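Local coordinates for protein L-methionine gamma-lyase (Fusobacterium nucleatum subsp. nucleatum, PDB 6LXU) that is a pyridoxal-phosphate-dependent enzyme of the Cys/Met metabolism family, with its cofactor covalently attached, at residues R266-F280 / V379-E392. Residues are numbered along the deposited sequence; the frame is centred on the assembly and turned at random.
Sequences RMERHCKNARTIVDF and VGLENVEDIIADLE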
loop_
_atom_site.group_PDB
_atom_site.type_symbol
_atom_site.label_atom_id
_atom_site.label_comp_id
_atom_site.label_asym_id
_atom_site.label_seq_id
_atom_site.Cartn_x
_atom_site.Cartn_y
_atom_site.Cartn_z
ATOM N N ARG A 266 -11.446 -6.181 19.659
ATOM C CA ARG A 266 -11.520 -4.725 19.737
ATOM C C ARG A 266 -12.857 -4.305 20.329
ATOM O O ARG A 266 -12.905 -3.510 21.261
ATOM C CB ARG A 266 -11.318 -4.065 18.371
ATOM C CG ARG A 266 -9.879 -4.139 17.871
ATOM C CD ARG A 266 -9.626 -3.360 16.586
ATOM N NE ARG A 266 -10.328 -3.897 15.415
ATOM C CZ ARG A 266 -11.462 -3.418 14.888
ATOM N NH1 ARG A 266 -12.085 -2.372 15.438
ATOM N NH2 ARG A 266 -11.987 -3.995 13.818
ATOM N N MET A 267 -13.953 -4.825 19.797
ATOM C CA MET A 267 -15.263 -4.418 20.317
ATOM C C MET A 267 -15.427 -4.772 21.792
ATOM O O MET A 267 -16.002 -3.998 22.564
ATOM C CB MET A 267 -16.405 -5.015 19.494
ATOM C CG MET A 267 -16.466 -4.518 18.053
ATOM S SD MET A 267 -16.298 -2.742 17.822
ATOM C CE MET A 267 -17.711 -2.155 18.752
ATOM N N GLU A 268 -14.926 -5.946 22.184
ATOM C CA GLU A 268 -14.989 -6.347 23.590
ATOM C C GLU A 268 -14.265 -5.350 24.487
ATOM O O GLU A 268 -14.794 -4.935 25.517
ATOM C CB GLU A 268 -14.445 -7.766 23.782
ATOM C CG GLU A 268 -15.437 -8.807 23.318
ATOM C CD GLU A 268 -14.966 -10.219 23.393
ATOM O OE1 GLU A 268 -13.782 -10.438 23.703
ATOM O OE2 GLU A 268 -15.822 -11.107 23.141
ATOM N N ARG A 269 -13.067 -4.941 24.088
ATOM C CA ARG A 269 -12.290 -3.996 24.893
ATOM C C ARG A 269 -12.879 -2.590 24.839
ATOM O O ARG A 269 -12.914 -1.898 25.855
ATOM C CB ARG A 269 -10.829 -4.014 24.454
ATOM C CG ARG A 269 -9.912 -3.082 25.234
ATOM C CD ARG A 269 -9.952 -3.311 26.738
ATOM N NE ARG A 269 -9.728 -4.704 27.121
ATOM C CZ ARG A 269 -8.561 -5.228 27.489
ATOM N NH1 ARG A 269 -7.475 -4.478 27.536
ATOM N NH2 ARG A 269 -8.488 -6.500 27.830
ATOM N N HIS A 270 -13.334 -2.160 23.667
ATOM C CA HIS A 270 -14.017 -0.871 23.543
ATOM C C HIS A 270 -15.164 -0.785 24.573
ATOM O O HIS A 270 -15.279 0.191 25.312
ATOM C CB HIS A 270 -14.651 -0.690 22.149
ATOM C CG HIS A 270 -13.732 -0.229 21.053
ATOM N ND1 HIS A 270 -13.080 0.980 21.068
ATOM C CD2 HIS A 270 -13.467 -0.779 19.835
ATOM C CE1 HIS A 270 -12.408 1.123 19.933
ATOM N NE2 HIS A 270 -12.633 0.077 19.158
ATOM N N CYS A 271 -16.014 -1.813 24.607
ATOM C CA CYS A 271 -17.186 -1.802 25.491
ATOM C C CYS A 271 -16.808 -1.944 26.955
ATOM O O CYS A 271 -17.417 -1.286 27.805
ATOM C CB CYS A 271 -18.181 -2.885 25.095
ATOM S SG CYS A 271 -18.993 -2.590 23.505
ATOM N N LYS A 272 -15.833 -2.784 27.268
ATOM C CA LYS A 272 -15.348 -2.950 28.651
ATOM C C LYS A 272 -14.821 -1.614 29.171
ATOM O O LYS A 272 -15.172 -1.160 30.273
ATOM C CB LYS A 272 -14.246 -4.021 28.693
ATOM C CG LYS A 272 -13.660 -4.349 30.069
ATOM C CD LYS A 272 -12.397 -5.200 29.947
ATOM C CE LYS A 272 -11.833 -5.630 31.293
ATOM N NZ LYS A 272 -12.819 -6.418 32.081
ATOM N N ASN A 273 -13.962 -0.980 28.384
ATOM C CA ASN A 273 -13.452 0.333 28.742
ATOM C C ASN A 273 -14.588 1.325 28.912
ATOM O O ASN A 273 -14.614 2.082 29.888
ATOM C CB ASN A 273 -12.509 0.882 27.659
ATOM C CG ASN A 273 -11.110 0.296 27.705
ATOM O OD1 ASN A 273 -10.752 -0.453 28.606
ATOM N ND2 ASN A 273 -10.294 0.669 26.707
ATOM N N ALA A 274 -15.511 1.344 27.962
ATOM C CA ALA A 274 -16.569 2.347 27.991
ATOM C C ALA A 274 -17.455 2.220 29.220
ATOM O O ALA A 274 -17.793 3.231 29.833
ATOM C CB ALA A 274 -17.411 2.279 26.732
ATOM N N ARG A 275 -17.838 1.002 29.585
ATOM C CA ARG A 275 -18.715 0.831 30.750
ATOM C C ARG A 275 -18.045 1.363 32.019
ATOM O O ARG A 275 -18.700 2.017 32.855
ATOM C CB ARG A 275 -19.179 -0.631 30.886
ATOM C CG ARG A 275 -20.275 -0.949 29.873
ATOM C CD ARG A 275 -20.861 -2.352 29.912
ATOM N NE ARG A 275 -20.198 -3.248 28.962
ATOM C CZ ARG A 275 -19.177 -4.058 29.246
ATOM N NH1 ARG A 275 -18.671 -4.104 30.480
ATOM N NH2 ARG A 275 -18.655 -4.829 28.297
ATOM N N THR A 276 -16.744 1.134 32.167
ATOM C CA THR A 276 -16.002 1.637 33.303
ATOM C C THR A 276 -15.925 3.161 33.297
ATOM O O THR A 276 -16.073 3.814 34.344
ATOM C CB THR A 276 -14.599 1.001 33.305
ATOM O OG1 THR A 276 -14.750 -0.414 33.422
ATOM C CG2 THR A 276 -13.759 1.504 34.439
ATOM N N ILE A 277 -15.727 3.742 32.123
ATOM C CA ILE A 277 -15.686 5.194 31.999
ATOM C C ILE A 277 -17.064 5.810 32.265
ATOM O O ILE A 277 -17.141 6.876 32.887
ATOM C CB ILE A 277 -15.104 5.606 30.626
ATOM C CG1 ILE A 277 -13.633 5.181 30.557
ATOM C CG2 ILE A 277 -15.232 7.100 30.375
ATOM C CD1 ILE A 277 -13.095 5.125 29.147
ATOM N N VAL A 278 -18.131 5.164 31.820
ATOM C CA VAL A 278 -19.487 5.654 32.116
ATOM C C VAL A 278 -19.698 5.764 33.627
ATOM O O VAL A 278 -20.215 6.787 34.115
ATOM C CB VAL A 278 -20.568 4.753 31.489
ATOM C CG1 VAL A 278 -21.968 5.073 32.020
ATOM C CG2 VAL A 278 -20.551 4.891 29.978
ATOM N N ASP A 279 -19.304 4.736 34.371
ATOM C CA ASP A 279 -19.470 4.779 35.823
ATOM C C ASP A 279 -18.685 5.942 36.431
ATOM O O ASP A 279 -19.219 6.671 37.294
ATOM C CB ASP A 279 -19.043 3.458 36.451
ATOM C CG ASP A 279 -19.544 3.313 37.878
ATOM O OD1 ASP A 279 -20.769 3.327 38.078
ATOM O OD2 ASP A 279 -18.710 3.228 38.786
ATOM N N PHE A 280 -17.444 6.136 35.984
ATOM C CA PHE A 280 -16.621 7.253 36.433
ATOM C C PHE A 280 -17.282 8.604 36.137
ATOM O O PHE A 280 -17.400 9.468 37.018
ATOM C CB PHE A 280 -15.234 7.163 35.778
ATOM C CG PHE A 280 -14.422 8.405 35.903
ATOM C CD1 PHE A 280 -13.805 8.725 37.108
ATOM C CD2 PHE A 280 -14.276 9.279 34.831
ATOM C CE1 PHE A 280 -13.044 9.875 37.224
ATOM C CE2 PHE A 280 -13.524 10.429 34.954
ATOM C CZ PHE A 280 -12.914 10.726 36.150
ATOM N N VAL A 379 -14.646 5.957 22.959
ATOM C CA VAL A 379 -13.708 5.271 23.825
ATOM C C VAL A 379 -12.847 4.303 23.001
ATOM O O VAL A 379 -13.383 3.459 22.273
ATOM C CB VAL A 379 -14.460 4.503 24.929
ATOM C CG1 VAL A 379 -13.514 3.673 25.787
ATOM C CG2 VAL A 379 -15.266 5.468 25.802
ATOM N N GLY A 380 -11.530 4.439 23.140
ATOM C CA GLY A 380 -10.574 3.588 22.444
ATOM C C GLY A 380 -10.160 2.380 23.251
ATOM O O GLY A 380 -10.879 1.927 24.147
ATOM N N LEU A 381 -8.984 1.854 22.902
ATOM C CA LEU A 381 -8.472 0.585 23.428
ATOM C C LEU A 381 -7.325 0.754 24.417
ATOM O O LEU A 381 -6.754 -0.228 24.866
ATOM C CB LEU A 381 -8.027 -0.306 22.262
ATOM C CG LEU A 381 -9.084 -0.589 21.201
ATOM C CD1 LEU A 381 -8.524 -1.472 20.101
ATOM C CD2 LEU A 381 -10.328 -1.210 21.806
ATOM N N GLU A 382 -7.006 1.987 24.786
ATOM C CA GLU A 382 -5.964 2.227 25.772
ATOM C C GLU A 382 -6.349 1.593 27.106
ATOM O O GLU A 382 -7.521 1.256 27.351
ATOM C CB GLU A 382 -5.718 3.720 25.975
ATOM C CG GLU A 382 -5.328 4.482 24.717
ATOM C CD GLU A 382 -6.484 5.131 23.990
ATOM O OE1 GLU A 382 -7.646 4.717 24.224
ATOM O OE2 GLU A 382 -6.235 6.064 23.196
ATOM N N ASN A 383 -5.369 1.417 27.987
ATOM C CA ASN A 383 -5.698 0.919 29.325
ATOM C C ASN A 383 -6.638 1.901 30.008
ATOM O O ASN A 383 -6.416 3.111 29.987
ATOM C CB ASN A 383 -4.450 0.667 30.126
ATOM C CG ASN A 383 -3.626 -0.435 29.507
ATOM O OD1 ASN A 383 -2.799 -0.183 28.630
ATOM N ND2 ASN A 383 -3.896 -1.672 29.905
ATOM N N VAL A 384 -7.725 1.367 30.554
ATOM C CA VAL A 384 -8.805 2.228 31.028
ATOM C C VAL A 384 -8.340 3.163 32.150
ATOM O O VAL A 384 -8.814 4.295 32.251
ATOM C CB VAL A 384 -10.037 1.403 31.437
ATOM C CG1 VAL A 384 -9.822 0.644 32.731
ATOM C CG2 VAL A 384 -11.282 2.281 31.509
ATOM N N GLU A 385 -7.386 2.704 32.958
ATOM C CA GLU A 385 -6.844 3.530 34.041
ATOM C C GLU A 385 -6.205 4.786 33.472
ATOM O O GLU A 385 -6.265 5.851 34.091
ATOM C CB GLU A 385 -5.803 2.775 34.877
ATOM C CG GLU A 385 -6.309 1.531 35.602
ATOM C CD GLU A 385 -6.433 0.271 34.748
ATOM O OE1 GLU A 385 -6.026 0.273 33.556
ATOM O OE2 GLU A 385 -6.933 -0.744 35.288
ATOM N N ASP A 386 -5.579 4.673 32.296
ATOM C CA ASP A 386 -4.921 5.808 31.670
ATOM C C ASP A 386 -5.929 6.772 31.048
ATOM O O ASP A 386 -5.740 7.990 31.101
ATOM C CB ASP A 386 -3.930 5.315 30.606
ATOM C CG ASP A 386 -2.834 4.440 31.181
ATOM O OD1 ASP A 386 -2.422 4.672 32.355
ATOM O OD2 ASP A 386 -2.367 3.520 30.471
ATOM N N ILE A 387 -6.993 6.242 30.444
ATOM C CA ILE A 387 -8.026 7.104 29.889
ATOM C C ILE A 387 -8.691 7.894 31.028
ATOM O O ILE A 387 -8.867 9.103 30.920
ATOM C CB ILE A 387 -9.090 6.312 29.098
ATOM C CG1 ILE A 387 -8.456 5.488 27.951
ATOM C CG2 ILE A 387 -10.133 7.267 28.524
ATOM C CD1 ILE A 387 -9.422 4.482 27.346
ATOM N N ILE A 388 -9.044 7.190 32.097
ATOM C CA ILE A 388 -9.664 7.834 33.258
ATOM C C ILE A 388 -8.725 8.846 33.908
ATOM O O ILE A 388 -9.173 9.939 34.264
ATOM C CB ILE A 388 -10.219 6.794 34.248
ATOM C CG1 ILE A 388 -11.447 6.125 33.612
ATOM C CG2 ILE A 388 -10.606 7.457 35.575
ATOM C CD1 ILE A 388 -12.048 4.962 34.375
ATOM N N ALA A 389 -7.445 8.524 34.045
ATOM C CA ALA A 389 -6.507 9.492 34.626
ATOM C C ALA A 389 -6.446 10.765 33.794
ATOM O O ALA A 389 -6.377 11.881 34.343
ATOM C CB ALA A 389 -5.129 8.872 34.785
ATOM N N ASP A 390 -6.485 10.624 32.470
ATOM C CA ASP A 390 -6.465 11.781 31.596
ATOM C C ASP A 390 -7.730 12.623 31.768
ATOM O O ASP A 390 -7.647 13.834 31.929
ATOM C CB ASP A 390 -6.291 11.334 30.132
ATOM C CG ASP A 390 -6.020 12.471 29.181
ATOM O OD1 ASP A 390 -5.270 13.412 29.561
ATOM O OD2 ASP A 390 -6.500 12.410 28.021
ATOM N N LEU A 391 -8.893 11.989 31.711
ATOM C CA LEU A 391 -10.145 12.718 31.944
ATOM C C LEU A 391 -10.171 13.370 33.327
ATOM O O LEU A 391 -10.601 14.523 33.456
ATOM C CB LEU A 391 -11.335 11.786 31.788
ATOM C CG LEU A 391 -11.575 11.227 30.380
ATOM C CD1 LEU A 391 -12.588 10.098 30.419
ATOM C CD2 LEU A 391 -12.019 12.318 29.424
ATOM N N GLU A 392 -9.712 12.645 34.342
ATOM C CA GLU A 392 -9.711 13.167 35.712
ATOM C C GLU A 392 -8.861 14.424 35.827
ATOM O O GLU A 392 -9.335 15.427 36.392
ATOM C CB GLU A 392 -9.244 12.094 36.695
ATOM C CG GLU A 392 -9.079 12.542 38.151
ATOM C CD GLU A 392 -10.319 13.142 38.776
ATOM O OE1 GLU A 392 -11.451 12.923 38.281
ATOM O OE2 GLU A 392 -10.157 13.859 39.794
HETATM O O HOH W 1 -6.614 -1.717 27.312
HETATM O O HOH W 2 -8.285 -1.338 29.679
#
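Helix 266-280 runs beside helix 384-392 at 36° between their N-to-C directions, the axes 10.1 Å apart at closest, and its first half packs on the loop 379-383 that leads into the second helix. N273 pins that loop: its amide ND2 donates to G380 O at 2.9 Å, nearly in the amide plane, and to E382 O, which lies 35° out of it. OD1 accepts a hydrogen bond from a water that in turn accepts one from V384 N, tying the amide to the first turn of the helix. One turn earlier, H270 ND1 donates to a lone pair of V379 O (2.8 Å), while L381 CD2 sits over the ring centre (CH-pi). R269 forms a salt bridge with E268 of the second subunit. I277 is a knob among V384, I387, I388 and L391; with CG1 anti to the carbonyl carbon (chi1 -66°), its CD1 extends to V379 CG1 and I387 CG2, both 3.7 Å away. Farther along, I388 CG2 covers one face of the F280 ring, and E392 OE1 approaches the ring edge, 3.4 Å from CZ. I277 and V379 also touch I315 of strand 314-319, in the smaller sheet, whose strand 374-378 runs into the loop.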